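Local coordinates for protein transcription termination factor FttA (Pyrococcus horikoshii, PDB 3AF6) that probably cleaves single-stranded RNA using two zinc ions and terminates transcription across the genome by cutting nascent RNA at the exit channel of RNA polymerase, at residues P333-T338 and L353-G358; P372-E377 and A436-M441; V442-A447 and E495-V500. All coordinates share one frame; numbering follows the deposited sequence.

Contact 1: P333-T338 and L353-G358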
ATOM      1  N   PRO A 333      20.071  -2.931 -13.710  1.00 38.41           N
ATOM      2  CA  PRO A 333      21.200  -3.827 -13.966  1.00 37.94           C
ATOM      3  C   PRO A 333      21.833  -4.439 -12.723  1.00 39.32           C
ATOM      4  O   PRO A 333      22.377  -5.539 -12.789  1.00 41.84           O
ATOM      5  CB  PRO A 333      22.170  -2.935 -14.729  1.00 37.73           C
ATOM      6  CG  PRO A 333      21.252  -2.041 -15.494  1.00 37.37           C
ATOM      7  CD  PRO A 333      20.232  -1.667 -14.452  1.00 36.60           C
ATOM      8  N   ASP A 334      21.764  -3.751 -11.586  1.00 39.63           N
ATOM      9  CA  ASP A 334      22.374  -4.291 -10.374  1.00 38.38           C
ATOM     10  C   ASP A 334      21.490  -4.332  -9.130  1.00 37.75           C
ATOM     11  O   ASP A 334      22.001  -4.434  -8.018  1.00 38.69           O
ATOM     12  CB  ASP A 334      23.666  -3.528 -10.060  1.00 38.91           C
ATOM     13  CG  ASP A 334      23.416  -2.082  -9.666  1.00 40.88           C
ATOM     14  OD1 ASP A 334      22.326  -1.551  -9.965  1.00 41.85           O
ATOM     15  OD2 ASP A 334      24.322  -1.470  -9.065  1.00 39.96           O
ATOM     16  N   ILE A 335      20.174  -4.271  -9.308  1.00 36.99           N
ATOM     17  CA  ILE A 335      19.257  -4.314  -8.174  1.00 36.83           C
ATOM     18  C   ILE A 335      18.082  -5.225  -8.453  1.00 37.37           C
ATOM     19  O   ILE A 335      17.406  -5.070  -9.463  1.00 38.25           O
ATOM     20  CB  ILE A 335      18.683  -2.915  -7.838  1.00 37.47           C
ATOM     21  CG1 ILE A 335      19.796  -1.985  -7.346  1.00 36.69           C
ATOM     22  CG2 ILE A 335      17.593  -3.038  -6.778  1.00 34.34           C
ATOM     23  CD1 ILE A 335      19.314  -0.595  -7.000  1.00 37.72           C
ATOM     24  N   ARG A 336      17.831  -6.168  -7.552  1.00 38.18           N
ATOM     25  CA  ARG A 336      16.709  -7.086  -7.703  1.00 38.33           C
ATOM     26  C   ARG A 336      15.750  -6.914  -6.534  1.00 38.28           C
ATOM     27  O   ARG A 336      16.145  -6.974  -5.364  1.00 38.22           O
ATOM     28  CB  ARG A 336      17.195  -8.528  -7.767  1.00 42.34           C
ATOM     29  CG  ARG A 336      16.958  -9.182  -9.109  1.00 45.40           C
ATOM     30  CD  ARG A 336      17.085 -10.673  -8.976  1.00 49.16           C
ATOM     31  NE  ARG A 336      18.467 -11.067  -8.747  1.00 52.93           N
ATOM     32  CZ  ARG A 336      19.409 -11.026  -9.681  1.00 54.08           C
ATOM     33  NH1 ARG A 336      19.105 -10.611 -10.901  1.00 56.48           N
ATOM     34  NH2 ARG A 336      20.648 -11.397  -9.397  1.00 54.03           N
ATOM     35  N   LEU A 337      14.481  -6.713  -6.864  1.00 37.52           N
ATOM     36  CA  LEU A 337      13.443  -6.483  -5.868  1.00 36.67           C
ATOM     37  C   LEU A 337      12.535  -7.653  -5.544  1.00 37.13           C
ATOM     38  O   LEU A 337      12.166  -8.444  -6.408  1.00 38.64           O
ATOM     39  CB  LEU A 337      12.561  -5.309  -6.308  1.00 34.09           C
ATOM     40  CG  LEU A 337      11.325  -4.994  -5.459  1.00 31.82           C
ATOM     41  CD1 LEU A 337      11.738  -4.363  -4.128  1.00 27.59           C
ATOM     42  CD2 LEU A 337      10.418  -4.043  -6.233  1.00 32.87           C
ATOM     43  N   THR A 338      12.178  -7.736  -4.273  1.00 37.98           N
ATOM     44  CA  THR A 338      11.261  -8.739  -3.774  1.00 38.55           C
ATOM     45  C   THR A 338      10.553  -8.041  -2.623  1.00 38.74           C
ATOM     46  O   THR A 338      11.201  -7.398  -1.800  1.00 38.28           O
ATOM     47  CB  THR A 338      11.969  -9.991  -3.197  1.00 38.71           C
ATOM     48  OG1 THR A 338      12.854 -10.549  -4.171  1.00 38.83           O
ATOM     49  CG2 THR A 338      10.928 -11.048  -2.822  1.00 37.48           C
ATOM     50  N   LEU A 353      16.123  -5.546  -1.136  1.00 31.82           N
ATOM     51  CA  LEU A 353      16.921  -5.262  -2.310  1.00 34.06           C
ATOM     52  C   LEU A 353      18.167  -6.125  -2.361  1.00 35.75           C
ATOM     53  O   LEU A 353      19.020  -6.093  -1.468  1.00 34.70           O
ATOM     54  CB  LEU A 353      17.304  -3.778  -2.367  1.00 32.89           C
ATOM     55  CG  LEU A 353      16.153  -2.782  -2.518  1.00 32.87           C
ATOM     56  CD1 LEU A 353      16.718  -1.378  -2.715  1.00 33.29           C
ATOM     57  CD2 LEU A 353      15.278  -3.170  -3.711  1.00 32.15           C
ATOM     58  N   HIS A 354      18.229  -6.919  -3.418  1.00 37.28           N
ATOM     59  CA  HIS A 354      19.351  -7.796  -3.683  1.00 39.58           C
ATOM     60  C   HIS A 354      20.201  -6.984  -4.664  1.00 38.66           C
ATOM     61  O   HIS A 354      19.836  -6.849  -5.834  1.00 38.21           O
ATOM     62  CB  HIS A 354      18.825  -9.089  -4.321  1.00 43.45           C
ATOM     63  CG  HIS A 354      19.892  -9.976  -4.871  1.00 45.00           C
ATOM     64  ND1 HIS A 354      20.928 -10.460  -4.105  1.00 47.27           N
ATOM     65  CD2 HIS A 354      20.092 -10.456  -6.120  1.00 45.76           C
ATOM     66  CE1 HIS A 354      21.720 -11.200  -4.859  1.00 47.38           C
ATOM     67  NE2 HIS A 354      21.236 -11.215  -6.084  1.00 47.13           N
ATOM     68  N   ILE A 355      21.308  -6.421  -4.176  1.00 39.28           N
ATOM     69  CA  ILE A 355      22.190  -5.590  -5.001  1.00 39.89           C
ATOM     70  C   ILE A 355      23.432  -6.335  -5.480  1.00 42.53           C
ATOM     71  O   ILE A 355      24.103  -7.009  -4.697  1.00 41.06           O
ATOM     72  CB  ILE A 355      22.630  -4.328  -4.242  1.00 36.88           C
ATOM     73  CG1 ILE A 355      21.399  -3.583  -3.736  1.00 36.76           C
ATOM     74  CG2 ILE A 355      23.436  -3.422  -5.162  1.00 35.09           C
ATOM     75  CD1 ILE A 355      21.718  -2.388  -2.863  1.00 37.79           C
ATOM     76  N   GLY A 356      23.749  -6.180  -6.766  1.00 46.47           N
ATOM     77  CA  GLY A 356      24.880  -6.888  -7.343  1.00 51.92           C
ATOM     78  C   GLY A 356      24.367  -8.310  -7.450  1.00 56.34           C
ATOM     79  O   GLY A 356      23.160  -8.539  -7.278  1.00 59.77           O
ATOM     80  N   ASN A 357      25.219  -9.277  -7.748  1.00 56.97           N
ATOM     81  CA  ASN A 357      24.707 -10.638  -7.788  1.00 57.46           C
ATOM     82  C   ASN A 357      25.251 -11.352  -6.560  1.00 56.65           C
ATOM     83  O   ASN A 357      26.022 -12.303  -6.666  1.00 57.81           O
ATOM     84  CB  ASN A 357      25.132 -11.367  -9.062  1.00 60.81           C
ATOM     85  CG  ASN A 357      24.566 -12.785  -9.135  1.00 64.34           C
ATOM     86  OD1 ASN A 357      23.349 -12.992  -9.026  1.00 63.59           O
ATOM     87  ND2 ASN A 357      25.450 -13.772  -9.315  1.00 64.79           N
ATOM     88  N   GLY A 358      24.849 -10.869  -5.389  1.00 53.86           N
ATOM     89  CA  GLY A 358      25.305 -11.459  -4.146  1.00 50.15           C
ATOM     90  C   GLY A 358      26.234 -10.520  -3.410  1.00 49.26           C
ATOM     91  O   GLY A 358      26.823 -10.879  -2.391  1.00 49.22           O
TER
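Arg336 and His354 face each other as a hydrogen-bonded pair between antiparallel strands 335-338 and 353-355. Both backbone bonds of the pair are made. Arg336 N gives to His354 O at 2.7 Å, and His354 N returns to Arg336 O at 2.9 Å, nearly straight at the hydrogen (175°) and in the carbonyl plane. A third bond follows at the strand ends, where Gly356 N reaches Asp334 O at 2.8 Å, with the donor tilted out of the carbonyl plane. The three carbonyls also take CA-H...O contacts across the pairing. The arrangement is a beta hairpin in one sheet of the metallo-beta-lactamase domain.

On the face of Arg336, its side chain and the His354 ring run alongside each other and point the same way. The guanidinium and ring planes are 35° apart. Arg336 NE lies at the ring edge, 3.1 Å from His354 CD2, a carbon, so the imidazole takes no bond from it there. NE instead bonds a modified group of the short bound chain, probably the RNA analog, and NH1 makes salt bridges to Glu183 and Asp330. His354 ND1 is hydrogen-bonded to Asn361 ND2. The carboxylate of Asp334 is held by the hydroxyls of Ser186, Thr209 and Ser212.

The other face is apolar. Leu353 CD2 meets both Ile335 CG2 and Leu337 CD1, each at 3.8 Å. Leu337 CG is carried to that side by its placement anti to the backbone N (chi1 174°), and CD1 then meets Leu353. Val214 and Ile253 of the neighbouring sheet cover this side.

The chemistry is therefore two-sided. Backbone bonds fix the register, apolar side chains pack against the neighbouring sheet, and a buried arginine with paired charges meets the bound chain.

Contact 2: P372-E377 and A436-M441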
ATOM      1  N   PRO A 372       0.208 -11.372  15.439  1.00 41.54           N
ATOM      2  CA  PRO A 372      -1.002 -11.391  14.611  1.00 39.81           C
ATOM      3  C   PRO A 372      -1.993 -10.292  14.960  1.00 37.74           C
ATOM      4  O   PRO A 372      -1.934  -9.700  16.038  1.00 38.15           O
ATOM      5  CB  PRO A 372      -1.585 -12.773  14.884  1.00 38.35           C
ATOM      6  CG  PRO A 372      -0.395 -13.579  15.294  1.00 40.49           C
ATOM      7  CD  PRO A 372       0.336 -12.630  16.190  1.00 39.53           C
ATOM      8  N   THR A 373      -2.889 -10.016  14.021  1.00 36.02           N
ATOM      9  CA  THR A 373      -3.949  -9.031  14.218  1.00 35.44           C
ATOM     10  C   THR A 373      -5.137  -9.596  13.456  1.00 36.95           C
ATOM     11  O   THR A 373      -5.001 -10.575  12.725  1.00 36.37           O
ATOM     12  CB  THR A 373      -3.595  -7.620  13.646  1.00 33.44           C
ATOM     13  OG1 THR A 373      -3.231  -7.736  12.259  1.00 32.78           O
ATOM     14  CG2 THR A 373      -2.469  -6.972  14.447  1.00 21.22           C
ATOM     15  N   ARG A 374      -6.296  -8.975  13.622  1.00 38.85           N
ATOM     16  CA  ARG A 374      -7.507  -9.435  12.961  1.00 40.75           C
ATOM     17  C   ARG A 374      -7.352  -9.546  11.452  1.00 42.01           C
ATOM     18  O   ARG A 374      -7.805 -10.506  10.837  1.00 43.56           O
ATOM     19  CB  ARG A 374      -8.643  -8.476  13.276  1.00 42.02           C
ATOM     20  CG  ARG A 374      -9.006  -8.394  14.739  1.00 46.33           C
ATOM     21  CD  ARG A 374     -10.040  -9.452  15.070  1.00 51.27           C
ATOM     22  NE  ARG A 374     -10.759  -9.166  16.309  1.00 51.59           N
ATOM     23  CZ  ARG A 374     -11.977  -9.625  16.575  1.00 51.71           C
ATOM     24  NH1 ARG A 374     -12.611 -10.386  15.687  1.00 49.35           N
ATOM     25  NH2 ARG A 374     -12.555  -9.330  17.732  1.00 52.76           N
ATOM     26  N   LEU A 375      -6.701  -8.561  10.855  1.00 43.06           N
ATOM     27  CA  LEU A 375      -6.536  -8.533   9.409  1.00 43.20           C
ATOM     28  C   LEU A 375      -5.262  -9.148   8.828  1.00 43.07           C
ATOM     29  O   LEU A 375      -5.269  -9.636   7.694  1.00 42.57           O
ATOM     30  CB  LEU A 375      -6.632  -7.081   8.932  1.00 44.01           C
ATOM     31  CG  LEU A 375      -7.991  -6.382   8.977  1.00 45.26           C
ATOM     32  CD1 LEU A 375      -7.806  -4.880   9.047  1.00 45.50           C
ATOM     33  CD2 LEU A 375      -8.777  -6.756   7.732  1.00 47.20           C
ATOM     34  N   LEU A 376      -4.176  -9.148   9.595  1.00 41.24           N
ATOM     35  CA  LEU A 376      -2.916  -9.618   9.046  1.00 38.66           C
ATOM     36  C   LEU A 376      -2.043 -10.559   9.877  1.00 38.69           C
ATOM     37  O   LEU A 376      -2.260 -10.763  11.070  1.00 39.49           O
ATOM     38  CB  LEU A 376      -2.104  -8.382   8.653  1.00 36.47           C
ATOM     39  CG  LEU A 376      -2.867  -7.324   7.844  1.00 34.71           C
ATOM     40  CD1 LEU A 376      -2.062  -6.058   7.786  1.00 35.42           C
ATOM     41  CD2 LEU A 376      -3.156  -7.837   6.430  1.00 33.92           C
ATOM     42  N   GLU A 377      -1.039 -11.118   9.213  1.00 38.32           N
ATOM     43  CA  GLU A 377      -0.084 -12.021   9.834  1.00 39.80           C
ATOM     44  C   GLU A 377       1.214 -11.256  10.103  1.00 39.83           C
ATOM     45  O   GLU A 377       1.589 -10.355   9.346  1.00 40.18           O
ATOM     46  CB  GLU A 377       0.187 -13.209   8.911  1.00 41.08           C
ATOM     47  CG  GLU A 377      -0.953 -14.212   8.863  1.00 46.59           C
ATOM     48  CD  GLU A 377      -0.851 -15.168   7.696  1.00 48.56           C
ATOM     49  OE1 GLU A 377       0.265 -15.652   7.408  1.00 51.73           O
ATOM     50  OE2 GLU A 377      -1.892 -15.448   7.072  1.00 49.28           O
ATOM     51  N   ALA A 436      -8.977   1.648  11.061  1.00 39.28           N
ATOM     52  CA  ALA A 436     -10.411   1.590  10.808  1.00 39.07           C
ATOM     53  C   ALA A 436     -10.923   0.155  10.678  1.00 39.72           C
ATOM     54  O   ALA A 436     -11.773  -0.274  11.454  1.00 38.59           O
ATOM     55  CB  ALA A 436     -10.761   2.388   9.553  1.00 39.69           C
ATOM     56  N   GLN A 437     -10.401  -0.586   9.704  1.00 38.56           N
ATOM     57  CA  GLN A 437     -10.832  -1.956   9.492  1.00 38.75           C
ATOM     58  C   GLN A 437     -10.531  -2.877  10.678  1.00 41.32           C
ATOM     59  O   GLN A 437     -11.294  -3.812  10.960  1.00 39.84           O
ATOM     60  CB  GLN A 437     -10.189  -2.528   8.228  1.00 37.97           C
ATOM     61  CG  GLN A 437     -10.776  -1.999   6.937  1.00 35.54           C
ATOM     62  CD  GLN A 437     -10.301  -0.587   6.594  1.00 39.17           C
ATOM     63  OE1 GLN A 437     -10.940   0.106   5.796  1.00 36.00           O
ATOM     64  NE2 GLN A 437      -9.165  -0.162   7.179  1.00 36.03           N
ATOM     65  N   GLU A 438      -9.424  -2.616  11.371  1.00 41.60           N
ATOM     66  CA  GLU A 438      -9.052  -3.438  12.512  1.00 42.14           C
ATOM     67  C   GLU A 438     -10.052  -3.273  13.641  1.00 43.46           C
ATOM     68  O   GLU A 438     -10.500  -4.256  14.240  1.00 44.51           O
ATOM     69  CB  GLU A 438      -7.667  -3.063  13.021  1.00 41.65           C
ATOM     70  CG  GLU A 438      -7.186  -3.940  14.167  1.00 39.16           C
ATOM     71  CD  GLU A 438      -6.834  -5.351  13.728  1.00 38.89           C
ATOM     72  OE1 GLU A 438      -6.814  -5.623  12.515  1.00 39.00           O
ATOM     73  OE2 GLU A 438      -6.558  -6.194  14.604  1.00 43.78           O
ATOM     74  N   VAL A 439     -10.380  -2.025  13.949  1.00 44.65           N
ATOM     75  CA  VAL A 439     -11.341  -1.747  15.003  1.00 45.20           C
ATOM     76  C   VAL A 439     -12.706  -2.240  14.541  1.00 46.27           C
ATOM     77  O   VAL A 439     -13.535  -2.672  15.353  1.00 49.00           O
ATOM     78  CB  VAL A 439     -11.406  -0.245  15.319  1.00 45.03           C
ATOM     79  CG1 VAL A 439     -12.567   0.050  16.265  1.00 45.44           C
ATOM     80  CG2 VAL A 439     -10.092   0.197  15.938  1.00 43.38           C
ATOM     81  N   MET A 440     -12.946  -2.192  13.236  1.00 45.47           N
ATOM     82  CA  MET A 440     -14.221  -2.677  12.722  1.00 46.83           C
ATOM     83  C   MET A 440     -14.358  -4.141  13.102  1.00 47.61           C
ATOM     84  O   MET A 440     -15.343  -4.523  13.722  1.00 49.36           O
ATOM     85  CB  MET A 440     -14.308  -2.517  11.200  1.00 44.76           C
ATOM     86  CG  MET A 440     -14.980  -1.218  10.767  1.00 43.15           C
ATOM     87  SD  MET A 440     -14.503  -0.751   9.105  1.00 43.13           S
ATOM     88  CE  MET A 440     -15.663  -1.724   8.094  1.00 41.44           C
ATOM     89  N   MET A 441     -13.361  -4.950  12.753  1.00 48.31           N
ATOM     90  CA  MET A 441     -13.396  -6.370  13.072  1.00 48.66           C
ATOM     91  C   MET A 441     -13.670  -6.579  14.550  1.00 47.91           C
ATOM     92  O   MET A 441     -14.563  -7.336  14.923  1.00 47.27           O
ATOM     93  CB  MET A 441     -12.081  -7.032  12.688  1.00 51.35           C
ATOM     94  CG  MET A 441     -11.843  -7.068  11.195  1.00 55.76           C
ATOM     95  SD  MET A 441     -13.140  -7.953  10.316  1.00 62.22           S
ATOM     96  CE  MET A 441     -14.289  -6.655   9.970  1.00 61.28           C
TER
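Gln437 and Leu375 make the first touch on helix 436-441 as the chain is followed forward. Leu375 CD1 packs on Gln437 CB at 3.4 Å, and the two side chains cross at a slant. The partner, 372-377, is an irregular loop of the metallo-beta-lactamase domain, while the helix belongs to the beta-CASP domain. The contact thus lies on the seam between these two parts of the nuclease.

Glu438 comes next and does the polar work. Its CG is anti to the backbone N (chi1 -177°), and a bend at chi2 (71°) brings the carboxylate up to the loop backbone. OE2 accepts from Arg374 N at 3.0 Å, using its syn lone pair. OE1 takes a weak bond from Leu375 N at 3.4 Å. One carboxylate thus spans two successive amides. Thr373 CB lies beside OE2, and Thr373 OG1 accepts from Leu376 N at 3.2 Å, an ST motif that shapes the same turn. Arg374 does not turn its guanidinium to this acid: Arg374 NE stays 5.4 Å from Glu438 OE2. Its NH2 forms salt bridges with Glu445 and Glu409 instead.

Met441, one turn on, closes the contact. Its CB meets Arg374 CB at 3.8 Å. Met441 O stands over one face of the Arg374 guanidinium, displaced toward the rim. Met441 CG also approaches the branch point of Leu375, and Phe492 of a nearby loop packs against both residues.

A buried acid here accepts mainly from loop amides, with only a long, weak ion pair to Arg405. The backbone N-H groups and that pair would be expected to stabilise its negative charge. The loop is thereby tied to the helix through its main chain as well as by apolar packing.

Contact 3: V442-A447 and E495-V500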
ATOM      1  N   VAL A 442     -12.915  -5.898  15.398  1.00 46.54           N
ATOM      2  CA  VAL A 442     -13.134  -6.036  16.822  1.00 46.15           C
ATOM      3  C   VAL A 442     -14.610  -5.850  17.173  1.00 48.56           C
ATOM      4  O   VAL A 442     -15.161  -6.648  17.919  1.00 51.48           O
ATOM      5  CB  VAL A 442     -12.290  -5.036  17.627  1.00 43.08           C
ATOM      6  CG1 VAL A 442     -12.665  -5.104  19.091  1.00 39.42           C
ATOM      7  CG2 VAL A 442     -10.823  -5.361  17.462  1.00 42.88           C
ATOM      8  N   LEU A 443     -15.258  -4.821  16.635  1.00 49.73           N
ATOM      9  CA  LEU A 443     -16.671  -4.597  16.945  1.00 50.23           C
ATOM     10  C   LEU A 443     -17.615  -5.573  16.241  1.00 51.03           C
ATOM     11  O   LEU A 443     -18.713  -5.838  16.727  1.00 50.31           O
ATOM     12  CB  LEU A 443     -17.078  -3.166  16.588  1.00 48.77           C
ATOM     13  CG  LEU A 443     -16.396  -2.030  17.349  1.00 49.02           C
ATOM     14  CD1 LEU A 443     -16.829  -0.698  16.749  1.00 48.57           C
ATOM     15  CD2 LEU A 443     -16.741  -2.095  18.815  1.00 46.57           C
ATOM     16  N   GLU A 444     -17.180  -6.107  15.104  1.00 53.82           N
ATOM     17  CA  GLU A 444     -17.993  -7.041  14.327  1.00 57.19           C
ATOM     18  C   GLU A 444     -18.053  -8.435  14.968  1.00 59.65           C
ATOM     19  O   GLU A 444     -19.058  -9.131  14.851  1.00 59.04           O
ATOM     20  CB  GLU A 444     -17.454  -7.124  12.897  1.00 57.71           C
ATOM     21  CG  GLU A 444     -18.391  -7.776  11.887  1.00 59.41           C
ATOM     22  CD  GLU A 444     -18.444  -9.292  12.008  1.00 60.52           C
ATOM     23  OE1 GLU A 444     -17.369  -9.932  12.011  1.00 59.49           O
ATOM     24  OE2 GLU A 444     -19.564  -9.842  12.085  1.00 61.04           O
ATOM     25  N   GLU A 445     -16.980  -8.850  15.637  1.00 62.28           N
ATOM     26  CA  GLU A 445     -16.998 -10.146  16.297  1.00 64.69           C
ATOM     27  C   GLU A 445     -17.752  -9.953  17.593  1.00 66.03           C
ATOM     28  O   GLU A 445     -18.408 -10.864  18.095  1.00 68.11           O
ATOM     29  CB  GLU A 445     -15.586 -10.649  16.610  1.00 65.21           C
ATOM     30  CG  GLU A 445     -15.575 -11.956  17.416  1.00 64.80           C
ATOM     31  CD  GLU A 445     -14.219 -12.638  17.424  1.00 66.09           C
ATOM     32  OE1 GLU A 445     -13.269 -12.073  18.005  1.00 66.21           O
ATOM     33  OE2 GLU A 445     -14.103 -13.742  16.845  1.00 67.26           O
ATOM     34  N   TYR A 446     -17.653  -8.751  18.133  1.00 65.83           N
ATOM     35  CA  TYR A 446     -18.329  -8.434  19.370  1.00 67.96           C
ATOM     36  C   TYR A 446     -19.811  -8.264  19.085  1.00 68.58           C
ATOM     37  O   TYR A 446     -20.645  -8.391  19.980  1.00 69.21           O
ATOM     38  CB  TYR A 446     -17.757  -7.150  19.954  1.00 69.92           C
ATOM     39  CG  TYR A 446     -18.494  -6.663  21.165  1.00 72.76           C
ATOM     40  CD1 TYR A 446     -18.455  -7.374  22.360  1.00 74.08           C
ATOM     41  CD2 TYR A 446     -19.255  -5.500  21.108  1.00 75.31           C
ATOM     42  CE1 TYR A 446     -19.166  -6.938  23.478  1.00 77.89           C
ATOM     43  CE2 TYR A 446     -19.969  -5.050  22.215  1.00 78.20           C
ATOM     44  CZ  TYR A 446     -19.926  -5.773  23.397  1.00 78.85           C
ATOM     45  OH  TYR A 446     -20.669  -5.341  24.479  1.00 79.73           O
ATOM     46  N   ALA A 447     -20.130  -7.970  17.830  1.00 68.09           N
ATOM     47  CA  ALA A 447     -21.515  -7.783  17.415  1.00 67.34           C
ATOM     48  C   ALA A 447     -22.265  -9.116  17.376  1.00 66.30           C
ATOM     49  O   ALA A 447     -23.379  -9.222  17.884  1.00 65.56           O
ATOM     50  CB  ALA A 447     -21.558  -7.121  16.042  1.00 66.34           C
ATOM     51  N   GLU A 495     -24.359  -5.964   8.508  1.00 72.83           N
ATOM     52  CA  GLU A 495     -25.379  -4.926   8.469  1.00 74.01           C
ATOM     53  C   GLU A 495     -25.354  -4.019   9.702  1.00 72.90           C
ATOM     54  O   GLU A 495     -26.331  -3.325   9.986  1.00 73.97           O
ATOM     55  CB  GLU A 495     -26.773  -5.556   8.299  1.00 76.43           C
ATOM     56  CG  GLU A 495     -27.255  -6.419   9.471  1.00 80.21           C
ATOM     57  CD  GLU A 495     -28.670  -6.973   9.261  1.00 82.25           C
ATOM     58  OE1 GLU A 495     -28.867  -7.784   8.327  1.00 81.39           O
ATOM     59  OE2 GLU A 495     -29.588  -6.596  10.028  1.00 82.49           O
ATOM     60  N   ILE A 496     -24.233  -4.010  10.419  1.00 70.15           N
ATOM     61  CA  ILE A 496     -24.100  -3.184  11.617  1.00 67.56           C
ATOM     62  C   ILE A 496     -23.394  -1.862  11.323  1.00 66.33           C
ATOM     63  O   ILE A 496     -23.452  -0.918  12.116  1.00 66.28           O
ATOM     64  CB  ILE A 496     -23.313  -3.920  12.708  1.00 67.37           C
ATOM     65  CG1 ILE A 496     -21.839  -4.014  12.311  1.00 65.56           C
ATOM     66  CG2 ILE A 496     -23.892  -5.312  12.901  1.00 66.52           C
ATOM     67  CD1 ILE A 496     -20.949  -4.525  13.408  1.00 64.41           C
ATOM     68  N   PHE A 497     -22.713  -1.803  10.185  1.00 64.40           N
ATOM     69  CA  PHE A 497     -22.015  -0.588   9.787  1.00 61.75           C
ATOM     70  C   PHE A 497     -22.885   0.215   8.829  1.00 61.60           C
ATOM     71  O   PHE A 497     -23.398  -0.315   7.837  1.00 59.81           O
ATOM     72  CB  PHE A 497     -20.691  -0.922   9.092  1.00 59.83           C
ATOM     73  CG  PHE A 497     -19.768  -1.766   9.915  1.00 58.24           C
ATOM     74  CD1 PHE A 497     -19.513  -3.090   9.554  1.00 57.11           C
ATOM     75  CD2 PHE A 497     -19.161  -1.249  11.057  1.00 55.98           C
ATOM     76  CE1 PHE A 497     -18.665  -3.884  10.323  1.00 54.65           C
ATOM     77  CE2 PHE A 497     -18.313  -2.034  11.831  1.00 54.64           C
ATOM     78  CZ  PHE A 497     -18.064  -3.354  11.464  1.00 53.83           C
ATOM     79  N   HIS A 498     -23.054   1.495   9.136  1.00 62.31           N
ATOM     80  CA  HIS A 498     -23.841   2.386   8.297  1.00 62.73           C
ATOM     81  C   HIS A 498     -22.914   3.439   7.696  1.00 61.64           C
ATOM     82  O   HIS A 498     -22.479   4.368   8.381  1.00 62.15           O
ATOM     83  CB  HIS A 498     -24.932   3.077   9.116  1.00 64.66           C
ATOM     84  CG  HIS A 498     -25.846   3.934   8.295  1.00 68.15           C
ATOM     85  ND1 HIS A 498     -26.778   3.410   7.425  1.00 68.57           N
ATOM     86  CD2 HIS A 498     -25.970   5.282   8.210  1.00 68.50           C
ATOM     87  CE1 HIS A 498     -27.439   4.395   6.844  1.00 69.82           C
ATOM     88  NE2 HIS A 498     -26.967   5.541   7.303  1.00 68.98           N
ATOM     89  N   PRO A 499     -22.586   3.297   6.408  1.00 60.04           N
ATOM     90  CA  PRO A 499     -21.706   4.255   5.736  1.00 60.35           C
ATOM     91  C   PRO A 499     -22.393   5.605   5.656  1.00 61.06           C
ATOM     92  O   PRO A 499     -23.488   5.699   5.106  1.00 60.98           O
ATOM     93  CB  PRO A 499     -21.523   3.646   4.348  1.00 60.43           C
ATOM     94  CG  PRO A 499     -21.743   2.182   4.577  1.00 60.92           C
ATOM     95  CD  PRO A 499     -22.910   2.171   5.522  1.00 59.53           C
ATOM     96  N   VAL A 500     -21.769   6.643   6.209  1.00 62.49           N
ATOM     97  CA  VAL A 500     -22.348   7.991   6.161  1.00 62.78           C
ATOM     98  C   VAL A 500     -22.331   8.459   4.706  1.00 63.18           C
ATOM     99  O   VAL A 500     -21.274   8.770   4.155  1.00 63.53           O
ATOM    100  CB  VAL A 500     -21.547   8.981   7.026  1.00 62.93           C
ATOM    101  CG1 VAL A 500     -22.240  10.333   7.044  1.00 62.56           C
ATOM    102  CG2 VAL A 500     -21.409   8.436   8.442  1.00 62.37           C
TER
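Ile496 and Phe497 lean on helix 442-447 within the parallel alpha/beta sheet of the beta-CASP domain. Strand 497-499 is an outermost strand of that six-stranded sheet and lies next to strand 456-459. Helix 435-447, whose C-terminal part makes this contact, lies in the chain between strands 425-429 and 456-459, so it is the helical link of a beta-alpha-beta crossover.

The contact is van der Waals packing, mostly apolar. No hydrogen bond or salt bridge joins the two segments. Ile496 is the main contributor. Its CD1 methyl meets the side of the helix with its tip and sits among three residues. It is 3.7 Å from Ala447 CB, 4.0 Å from Glu444 CA and 4.2 Å from Leu443 O. The closest of these is a meeting of two methyls, that of Ala447 and the CD1 of Ile496. Phe497 makes the other apolar contact. Its CZ meets Glu444 CB at 4.1 Å, and the ring approaches that carbon obliquely. Behind the contact, Leu458 packs on Phe497 and Ile456 on Leu443, both from strand 456-459.

The charged ends of the helix side chains take no part. Glu444 turns its carboxylate off the contact through a bend at chi2 (-76°), and only its aliphatic root packs on the strand side. Its OE2 has a long, weak ion pair with Arg448. Glu445 forms a salt bridge with Arg374. On the strand, His498 NE2 is hydrogen-bonded to Glu505.

The neighbouring side chains of 496 and 497 also pack on each other. Ile496 CG1 stands between its backbone N and carbonyl carbon (chi1 71°), which places it 3.6 Å above the plane of the Phe497 ring, over the ring centre.

Contacts 2 and 3 use successive parts of one helix, 435-447, with centres about 13 Å apart. Arg374 NH2 of contact 2 reaches Glu445 OE1 of contact 3 at 2.8 Å, and Met440 CG meets Phe497 CE2 at 3.6 Å. The centre of contact 1 is about 33 Å from that of contact 2 and about 45 Å from that of contact 3, and it lies across the chain's centre from contact 3. Contact 2 is near the zinc site: the Gln437 side chain is about 8 Å from that of His258 and about 11 Å from a zinc ion. Contacts 1 and 3 lie away from it, but contact 1 meets the bound chain through Arg336, His354 and Asn357.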